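Intracellular exo-alpha-(1->5)-L-arabinofuranosidase (Bifidobacterium longum, PDB 2Y2W) hydrolyses terminal alpha-(1->5)-linked L-arabinofuranosyl residues of plant cell-wall arabinans and is also active on arabinoxylan, as a family 51 glycoside hydrolase. Local coordinates at residues K293-A298 with E520-R525; F92-L97 with S156-T161; A285-R290 with S307-K312. One frame throughout, in Å; residues are numbered along the deposited sequence.

Contact 1: K293-A298 with E520-R525; sequences KTRAAA and EDDPYR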
loop_
_atom_site.group_PDB
_atom_site.type_symbol
_atom_site.label_atom_id
_atom_site.label_comp_id
_atom_site.label_asym_id
_atom_site.label_seq_id
_atom_site.Cartn_x
_atom_site.Cartn_y
_atom_site.Cartn_z
ATOM N N LYS D 293 -20.910 24.026 30.495
ATOM C CA LYS D 293 -21.782 23.253 31.382
ATOM C C LYS D 293 -21.941 23.902 32.762
ATOM O O LYS D 293 -22.962 23.721 33.425
ATOM C CB LYS D 293 -21.282 21.805 31.511
ATOM C CG LYS D 293 -19.776 21.607 31.277
ATOM C CD LYS D 293 -18.931 21.884 32.524
ATOM C CE LYS D 293 -18.595 20.603 33.290
ATOM N NZ LYS D 293 -19.770 19.999 33.984
ATOM N N THR D 294 -20.927 24.661 33.172
ATOM C CA THR D 294 -20.915 25.358 34.459
ATOM C C THR D 294 -21.172 26.856 34.265
ATOM O O THR D 294 -21.589 27.550 35.199
ATOM C CB THR D 294 -19.561 25.140 35.195
ATOM O OG1 THR D 294 -19.312 23.736 35.339
ATOM C CG2 THR D 294 -19.554 25.788 36.580
ATOM N N ARG D 295 -20.941 27.335 33.042
ATOM C CA ARG D 295 -20.981 28.763 32.707
ATOM C C ARG D 295 -19.844 29.516 33.399
ATOM O O ARG D 295 -20.021 30.645 33.867
ATOM C CB ARG D 295 -22.344 29.387 33.038
ATOM C CG ARG D 295 -23.465 28.989 32.092
ATOM C CD ARG D 295 -24.821 29.284 32.712
ATOM N NE ARG D 295 -25.895 29.266 31.723
ATOM C CZ ARG D 295 -26.462 30.353 31.205
ATOM N NH1 ARG D 295 -26.065 31.565 31.579
ATOM N NH2 ARG D 295 -27.433 30.228 30.312
ATOM N N ALA D 296 -18.676 28.876 33.449
ATOM C CA ALA D 296 -17.487 29.452 34.070
ATOM C C ALA D 296 -16.985 30.650 33.272
ATOM O O ALA D 296 -16.888 30.591 32.046
ATOM C CB ALA D 296 -16.393 28.402 34.203
ATOM N N ALA D 297 -16.671 31.731 33.982
ATOM C CA ALA D 297 -16.237 32.983 33.361
ATOM C C ALA D 297 -14.808 32.925 32.818
ATOM O O ALA D 297 -14.454 33.682 31.910
ATOM C CB ALA D 297 -16.385 34.140 34.345
ATOM N N ALA D 298 -13.996 32.033 33.382
ATOM C CA ALA D 298 -12.602 31.875 32.973
ATOM C C ALA D 298 -12.498 31.196 31.611
ATOM O O ALA D 298 -11.754 31.651 30.742
ATOM C CB ALA D 298 -11.822 31.090 34.024
ATOM N N GLU D 520 -26.161 40.263 22.883
ATOM C CA GLU D 520 -27.252 39.997 23.809
ATOM C C GLU D 520 -26.724 40.080 25.237
ATOM O O GLU D 520 -25.596 39.657 25.514
ATOM C CB GLU D 520 -27.879 38.623 23.546
ATOM C CG GLU D 520 -28.480 38.438 22.148
ATOM C CD GLU D 520 -29.636 39.383 21.850
ATOM O OE1 GLU D 520 -30.552 39.505 22.690
ATOM O OE2 GLU D 520 -29.632 39.995 20.761
ATOM N N ASP D 521 -27.536 40.636 26.137
ATOM C CA ASP D 521 -27.163 40.765 27.549
ATOM C C ASP D 521 -26.845 39.406 28.161
ATOM O O ASP D 521 -25.908 39.280 28.952
ATOM C CB ASP D 521 -28.259 41.479 28.344
ATOM C CG ASP D 521 -28.243 42.984 28.140
ATOM O OD1 ASP D 521 -27.140 43.569 28.044
ATOM O OD2 ASP D 521 -29.336 43.585 28.085
ATOM N N ASP D 522 -27.637 38.403 27.791
ATOM C CA ASP D 522 -27.307 37.012 28.059
ATOM C C ASP D 522 -26.506 36.489 26.861
ATOM O O ASP D 522 -27.076 36.238 25.799
ATOM C CB ASP D 522 -28.584 36.187 28.266
ATOM C CG ASP D 522 -28.302 34.737 28.643
ATOM O OD1 ASP D 522 -27.177 34.430 29.098
ATOM O OD2 ASP D 522 -29.217 33.901 28.493
ATOM N N PRO D 523 -25.177 36.332 27.026
ATOM C CA PRO D 523 -24.333 35.863 25.922
ATOM C C PRO D 523 -24.559 34.385 25.596
ATOM O O PRO D 523 -23.997 33.872 24.624
ATOM C CB PRO D 523 -22.913 36.088 26.447
ATOM C CG PRO D 523 -23.038 35.994 27.919
ATOM C CD PRO D 523 -24.396 36.548 28.258
ATOM N N TYR D 524 -25.378 33.721 26.408
ATOM C CA TYR D 524 -25.732 32.321 26.203
ATOM C C TYR D 524 -27.094 32.190 25.518
ATOM O O TYR D 524 -27.617 31.079 25.375
ATOM C CB TYR D 524 -25.729 31.567 27.539
ATOM C CG TYR D 524 -24.384 31.547 28.239
ATOM C CD1 TYR D 524 -23.991 32.599 29.068
ATOM C CD2 TYR D 524 -23.506 30.476 28.073
ATOM C CE1 TYR D 524 -22.757 32.586 29.711
ATOM C CE2 TYR D 524 -22.268 30.454 28.713
ATOM C CZ TYR D 524 -21.903 31.512 29.529
ATOM O OH TYR D 524 -20.683 31.498 30.165
ATOM N N ARG D 525 -27.659 33.324 25.098
ATOM C CA ARG D 525 -28.953 33.342 24.411
ATOM C C ARG D 525 -28.805 32.790 22.997
ATOM O O ARG D 525 -27.807 33.047 22.319
ATOM C CB ARG D 525 -29.557 34.750 24.394
ATOM C CG ARG D 525 -31.081 34.761 24.339
ATOM C CD ARG D 525 -31.666 35.959 25.081
ATOM N NE ARG D 525 -32.005 37.071 24.195
ATOM C CZ ARG D 525 -33.195 37.245 23.620
ATOM N NH1 ARG D 525 -34.176 36.373 23.824
ATOM N NH2 ARG D 525 -33.406 38.293 22.835
HETATM O O HOH W 1 -29.258 31.201 28.462
#

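Contact 2: F92-L97 with S156-T161; sequences FRQDVL and SQKAGT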
loop_
_atom_site.group_PDB
_atom_site.type_symbol
_atom_site.label_atom_id
_atom_site.label_comp_id
_atom_site.label_asym_id
_atom_site.label_seq_id
_atom_site.Cartn_x
_atom_site.Cartn_y
_atom_site.Cartn_z
ATOM N N PHE D 92 -33.264 18.605 -4.138
ATOM C CA PHE D 92 -32.550 19.559 -3.291
ATOM C C PHE D 92 -33.518 20.567 -2.688
ATOM O O PHE D 92 -34.396 21.087 -3.383
ATOM C CB PHE D 92 -31.452 20.299 -4.068
ATOM C CG PHE D 92 -30.512 19.398 -4.825
ATOM C CD1 PHE D 92 -29.924 18.295 -4.212
ATOM C CD2 PHE D 92 -30.194 19.674 -6.152
ATOM C CE1 PHE D 92 -29.056 17.470 -4.914
ATOM C CE2 PHE D 92 -29.320 18.852 -6.863
ATOM C CZ PHE D 92 -28.751 17.748 -6.241
ATOM N N ARG D 93 -33.351 20.839 -1.396
ATOM C CA ARG D 93 -34.186 21.809 -0.694
ATOM C C ARG D 93 -33.869 23.223 -1.157
ATOM O O ARG D 93 -32.724 23.669 -1.066
ATOM C CB ARG D 93 -33.987 21.699 0.818
ATOM C CG ARG D 93 -34.803 20.603 1.475
ATOM C CD ARG D 93 -34.515 20.499 2.971
ATOM N NE ARG D 93 -35.072 21.617 3.731
ATOM C CZ ARG D 93 -35.329 21.590 5.037
ATOM N NH1 ARG D 93 -35.094 20.495 5.753
ATOM N NH2 ARG D 93 -35.834 22.663 5.631
ATOM N N GLN D 94 -34.885 23.922 -1.657
ATOM C CA GLN D 94 -34.703 25.287 -2.149
ATOM C C GLN D 94 -34.527 26.288 -1.015
ATOM O O GLN D 94 -33.767 27.245 -1.151
ATOM C CB GLN D 94 -35.855 25.710 -3.072
ATOM C CG GLN D 94 -35.573 26.964 -3.915
ATOM C CD GLN D 94 -34.335 26.835 -4.799
ATOM O OE1 GLN D 94 -34.250 25.956 -5.657
ATOM N NE2 GLN D 94 -33.371 27.724 -4.590
ATOM N N ASP D 95 -35.218 26.064 0.100
ATOM C CA ASP D 95 -35.103 26.955 1.257
ATOM C C ASP D 95 -33.677 26.977 1.810
ATOM O O ASP D 95 -33.194 28.019 2.262
ATOM C CB ASP D 95 -36.132 26.614 2.350
ATOM C CG ASP D 95 -36.027 25.174 2.856
ATOM O OD1 ASP D 95 -35.213 24.384 2.326
ATOM O OD2 ASP D 95 -36.777 24.833 3.798
ATOM N N VAL D 96 -33.012 25.824 1.751
ATOM C CA VAL D 96 -31.620 25.698 2.165
ATOM C C VAL D 96 -30.713 26.399 1.155
ATOM O O VAL D 96 -29.827 27.166 1.543
ATOM C CB VAL D 96 -31.221 24.209 2.367
ATOM C CG1 VAL D 96 -29.711 24.047 2.492
ATOM C CG2 VAL D 96 -31.918 23.646 3.594
ATOM N N LEU D 97 -30.956 26.146 -0.131
ATOM C CA LEU D 97 -30.237 26.820 -1.217
ATOM C C LEU D 97 -30.347 28.345 -1.145
ATOM O O LEU D 97 -29.357 29.050 -1.363
ATOM C CB LEU D 97 -30.728 26.331 -2.582
ATOM C CG LEU D 97 -30.077 25.099 -3.211
ATOM C CD1 LEU D 97 -30.941 24.565 -4.346
ATOM C CD2 LEU D 97 -28.671 25.413 -3.706
ATOM N N SER D 156 -24.130 22.073 -6.813
ATOM C CA SER D 156 -23.172 23.168 -6.940
ATOM C C SER D 156 -23.445 24.058 -8.149
ATOM O O SER D 156 -23.141 25.251 -8.121
ATOM C CB SER D 156 -21.750 22.619 -6.996
ATOM O OG SER D 156 -21.470 21.840 -5.844
ATOM N N GLN D 157 -24.006 23.475 -9.207
ATOM C CA GLN D 157 -24.472 24.246 -10.361
ATOM C C GLN D 157 -25.637 25.155 -9.962
ATOM O O GLN D 157 -25.670 26.327 -10.339
ATOM C CB GLN D 157 -24.892 23.326 -11.512
ATOM C CG GLN D 157 -23.747 22.591 -12.211
ATOM C CD GLN D 157 -22.821 23.510 -12.997
ATOM O OE1 GLN D 157 -21.596 23.380 -12.929
ATOM N NE2 GLN D 157 -23.401 24.441 -13.749
ATOM N N LYS D 158 -26.578 24.602 -9.196
ATOM C CA LYS D 158 -27.729 25.343 -8.677
ATOM C C LYS D 158 -27.325 26.443 -7.697
ATOM O O LYS D 158 -27.909 27.528 -7.701
ATOM C CB LYS D 158 -28.716 24.387 -7.998
ATOM C CG LYS D 158 -29.964 24.041 -8.812
ATOM C CD LYS D 158 -30.960 25.206 -8.818
ATOM C CE LYS D 158 -32.392 24.736 -9.036
ATOM N NZ LYS D 158 -33.009 24.188 -7.792
ATOM N N ALA D 159 -26.329 26.155 -6.862
ATOM C CA ALA D 159 -25.856 27.106 -5.855
ATOM C C ALA D 159 -24.981 28.210 -6.451
ATOM O O ALA D 159 -24.948 29.330 -5.937
ATOM C CB ALA D 159 -25.104 26.371 -4.745
ATOM N N GLY D 160 -24.277 27.884 -7.533
ATOM C CA GLY D 160 -23.303 28.793 -8.131
ATOM C C GLY D 160 -21.970 28.719 -7.410
ATOM O O GLY D 160 -21.133 29.619 -7.530
ATOM N N THR D 161 -21.773 27.638 -6.661
ATOM C CA THR D 161 -20.565 27.446 -5.867
ATOM C C THR D 161 -19.565 26.547 -6.579
ATOM O O THR D 161 -19.949 25.634 -7.307
ATOM C CB THR D 161 -20.877 26.832 -4.479
ATOM O OG1 THR D 161 -21.730 25.689 -4.638
ATOM C CG2 THR D 161 -21.564 27.844 -3.574
HETATM O O HOH W 2 -31.094 28.340 -6.595
#

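Contact 3: A285-R290 with S307-K312; sequences AYYFDR and SEDMTK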
loop_
_atom_site.group_PDB
_atom_site.type_symbol
_atom_site.label_atom_id
_atom_site.label_comp_id
_atom_site.label_asym_id
_atom_site.label_seq_id
_atom_site.Cartn_x
_atom_site.Cartn_y
_atom_site.Cartn_z
ATOM N N ALA D 285 -9.036 24.201 12.591
ATOM C CA ALA D 285 -9.130 24.907 13.868
ATOM C C ALA D 285 -10.557 24.983 14.405
ATOM O O ALA D 285 -11.377 25.760 13.910
ATOM C CB ALA D 285 -8.526 26.305 13.745
ATOM N N TYR D 286 -10.840 24.170 15.419
ATOM C CA TYR D 286 -12.135 24.186 16.101
ATOM C C TYR D 286 -12.000 24.766 17.510
ATOM O O TYR D 286 -10.986 24.550 18.183
ATOM C CB TYR D 286 -12.729 22.776 16.180
ATOM C CG TYR D 286 -13.194 22.193 14.862
ATOM C CD1 TYR D 286 -14.398 22.597 14.281
ATOM C CD2 TYR D 286 -12.444 21.216 14.208
ATOM C CE1 TYR D 286 -14.834 22.052 13.077
ATOM C CE2 TYR D 286 -12.872 20.663 13.004
ATOM C CZ TYR D 286 -14.068 21.087 12.446
ATOM O OH TYR D 286 -14.494 20.543 11.257
ATOM N N TYR D 287 -13.023 25.498 17.948
ATOM C CA TYR D 287 -13.016 26.137 19.266
ATOM C C TYR D 287 -14.377 26.048 19.950
ATOM O O TYR D 287 -15.410 26.075 19.285
ATOM C CB TYR D 287 -12.598 27.604 19.153
ATOM C CG TYR D 287 -11.320 27.827 18.381
ATOM C CD1 TYR D 287 -10.077 27.648 18.987
ATOM C CD2 TYR D 287 -11.353 28.219 17.045
ATOM C CE1 TYR D 287 -8.899 27.853 18.280
ATOM C CE2 TYR D 287 -10.182 28.426 16.327
ATOM C CZ TYR D 287 -8.959 28.243 16.952
ATOM O OH TYR D 287 -7.797 28.450 16.247
ATOM N N PHE D 288 -14.365 25.941 21.279
ATOM C CA PHE D 288 -15.594 25.919 22.081
ATOM C C PHE D 288 -15.359 26.369 23.522
ATOM O O PHE D 288 -14.217 26.474 23.968
ATOM C CB PHE D 288 -16.276 24.540 22.030
ATOM C CG PHE D 288 -15.538 23.448 22.767
ATOM C CD1 PHE D 288 -14.395 22.865 22.226
ATOM C CD2 PHE D 288 -16.007 22.983 23.992
ATOM C CE1 PHE D 288 -13.721 21.850 22.901
ATOM C CE2 PHE D 288 -15.344 21.968 24.674
ATOM C CZ PHE D 288 -14.197 21.400 24.128
ATOM N N ASP D 289 -16.451 26.648 24.233
ATOM C CA ASP D 289 -16.394 27.016 25.647
ATOM C C ASP D 289 -16.293 25.754 26.498
ATOM O O ASP D 289 -17.266 25.007 26.633
ATOM C CB ASP D 289 -17.627 27.842 26.036
ATOM C CG ASP D 289 -17.556 28.383 27.460
ATOM O OD1 ASP D 289 -16.440 28.545 27.998
ATOM O OD2 ASP D 289 -18.629 28.657 28.038
ATOM N N ARG D 290 -15.109 25.524 27.062
ATOM C CA ARG D 290 -14.811 24.290 27.799
ATOM C C ARG D 290 -15.574 24.165 29.117
ATOM O O ARG D 290 -15.739 23.060 29.641
ATOM C CB ARG D 290 -13.304 24.144 28.038
ATOM C CG ARG D 290 -12.495 23.915 26.766
ATOM C CD ARG D 290 -11.059 23.523 27.073
ATOM N NE ARG D 290 -10.176 23.756 25.930
ATOM C CZ ARG D 290 -9.925 22.870 24.968
ATOM N NH1 ARG D 290 -10.486 21.666 24.995
ATOM N NH2 ARG D 290 -9.109 23.191 23.975
ATOM N N SER D 307 -9.168 33.606 18.613
ATOM C CA SER D 307 -8.461 34.117 17.435
ATOM C C SER D 307 -6.941 34.111 17.614
ATOM O O SER D 307 -6.197 33.984 16.638
ATOM C CB SER D 307 -8.952 35.523 17.081
ATOM O OG SER D 307 -9.143 36.312 18.242
ATOM N N GLU D 308 -6.496 34.237 18.864
ATOM C CA GLU D 308 -5.072 34.221 19.213
ATOM C C GLU D 308 -4.411 32.876 18.912
ATOM O O GLU D 308 -3.237 32.824 18.541
ATOM C CB GLU D 308 -4.881 34.580 20.689
ATOM C CG GLU D 308 -5.389 35.968 21.071
ATOM C CD GLU D 308 -4.595 37.091 20.426
ATOM O OE1 GLU D 308 -3.349 37.093 20.543
ATOM O OE2 GLU D 308 -5.222 37.976 19.803
ATOM N N ASP D 309 -5.171 31.796 19.087
ATOM C CA ASP D 309 -4.735 30.457 18.707
ATOM C C ASP D 309 -4.551 30.386 17.188
ATOM O O ASP D 309 -3.534 29.888 16.705
ATOM C CB ASP D 309 -5.743 29.410 19.195
ATOM C CG ASP D 309 -5.289 27.981 18.930
ATOM O OD1 ASP D 309 -5.523 27.471 17.812
ATOM O OD2 ASP D 309 -4.695 27.364 19.842
ATOM N N MET D 310 -5.533 30.909 16.451
ATOM C CA MET D 310 -5.500 30.939 14.988
ATOM C C MET D 310 -4.339 31.783 14.443
ATOM O O MET D 310 -3.726 31.420 13.440
ATOM C CB MET D 310 -6.842 31.433 14.430
ATOM C CG MET D 310 -6.951 31.380 12.910
ATOM S SD MET D 310 -8.490 32.062 12.264
ATOM C CE MET D 310 -9.544 30.615 12.285
ATOM N N THR D 311 -4.043 32.900 15.107
ATOM C CA THR D 311 -2.920 33.763 14.724
ATOM C C THR D 311 -1.588 33.006 14.805
ATOM O O THR D 311 -0.807 33.012 13.850
ATOM C CB THR D 311 -2.879 35.063 15.576
ATOM O OG1 THR D 311 -4.119 35.768 15.434
ATOM C CG2 THR D 311 -1.740 35.977 15.138
ATOM N N LYS D 312 -1.345 32.352 15.940
ATOM C CA LYS D 312 -0.181 31.481 16.107
ATOM C C LYS D 312 -0.191 30.321 15.111
ATOM O O LYS D 312 0.844 29.998 14.524
ATOM C CB LYS D 312 -0.098 30.949 17.541
ATOM C CG LYS D 312 0.893 31.695 18.411
ATOM C CD LYS D 312 0.914 31.149 19.835
ATOM C CE LYS D 312 2.249 31.434 20.533
ATOM N NZ LYS D 312 2.596 32.890 20.579
#

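Contact 1: K293-A298 with E520-R525
R295 and Y524 meet because each side chain leaves its backbone with CG anti to the carbonyl carbon (chi1 -73° and -61°). The arginine, extended from CG to NE, then runs over one face of the phenol ring in the opposite sense to the tyrosine. Its CG methylene lies over the hydroxyl half, 3.9 Å from Y524 CE2, as a CH-pi contact. Its guanidinium, a flat cation that can lie on a ring and still offer its edge to water, covers the other half, with R295 CZ 4.2 Å from the centroid of the Y524 ring in a cation-pi contact; the two planes are 31° apart. R295 NH1 comes nearest, 3.4 Å from Y524 CD1. The contact joins the loop leading into helix 297-304 of the (beta/alpha)8 barrel to a loop of the C-terminal beta domain. There, D522 to R525 form a type I turn, and D522 OD1 accepts a weak bond from Y524 N. With an alanine at Y524, the guanidinium would probably lose the flat surface under it and be freer to turn toward solvent. D522 OD1 also makes a long salt bridge with R295 NH1 (3.9 Å), while water 1 links D522 OD2 to R295 NH2, weakly at the arginine end.

Contact 2: F92-L97 with S156-T161
L97 and A159 bring the two backbones closest, with their CA atoms 6.4 Å apart, where the first turn of helix 94-103 passes the last turn of helix 149-159. R93 holds the N-cap position of the former; G160 follows the last residue of the latter, and its positive phi (83°) suits a residue without a side chain. Both helices lie on the outside of the (beta/alpha)8 barrel, and strands 107-110 and 162-167, which follow them, are neighbours in it. L97 CD2 rests 3.8 Å from A159 CB, an alanine being short enough to let the leucine branch come close. Beside it, Q94 has CG anti to its backbone N (chi1 -165°) and bends at chi2, which carries its amide to K158. The two side chains cross at about a right angle, and K158 NZ donates to Q94 OE1 at 3.0 Å, in the carbonyl plane. Q94 NE2 donates to D98 and to water 2, which reaches K158 O weakly. K158 NZ is shared with D88, its salt-bridge partner. The lysine's charge is thus probably balanced mainly by D88, while the neutral glutamine adds a directional bond that ties the helix start to the same ammonium group.

Contact 3: A285-R290 with S307-K312
Y287 presents the edge of its ring to D309, and the carboxylate stands nearly upright against it, the two planes 76° apart. The phenol OH of Y287 donates to D309 OD1 at 2.9 Å, reaching that oxygen on its anti side and 23° out of the carboxylate plane. D309 CB lies 3.6 Å from Y287 CE1, so the aspartate touches the ring rim as well as the hydroxyl. With its CG anti to the backbone N, D309 turns the carboxylate toward the strand. M310 lies beside it, its CB 3.6 Å from Y287 OH, and its side chain packs on F338 and L391. Its backbone N is near the same hydroxyl but at too poor an angle for a hydrogen bond. The pair belongs to the beta-alpha-beta crossover of the barrel from strand 280-287 to strand 335-341, which runs through helices 297-304 and 307-327. Side chains alternate along the strand: while Y287 points at the helix, the preceding Y286 is bonded through its OH to E340, which by similarity is the nucleophile, and Y286 itself probably binds arabinofuranose. A tyrosine suits position 287 because its ring packs on L391 and F303 while its hydroxyl still reaches the helix. The hydroxyl of this buried tyrosine gives its proton to a carboxylate in the first helical turn, where the helix N terminus would be expected to help stabilise the negative charge.

Overall arrangement
Contact 3 is the buried one, contact 2 is partly buried, and contact 1 lies at the surface. Contacts 1 and 3 are neighbours, on the same side of the chain's centre: strand 280-287, helix 297-304 and helix 307-327 succeed one another, and Y524 packs against D289. Contact 2 sits apart, about 30 Å centre to centre from contact 3 and on the opposite side of the chain's centre. Chemistry follows position. In the interior a single neutral donor meets one carboxylate amid apolar side chains; between outer helices of the barrel a small apolar patch is flanked by amide and ammonium; between barrel and C-terminal domain, stacking, a long salt bridge and water share the work.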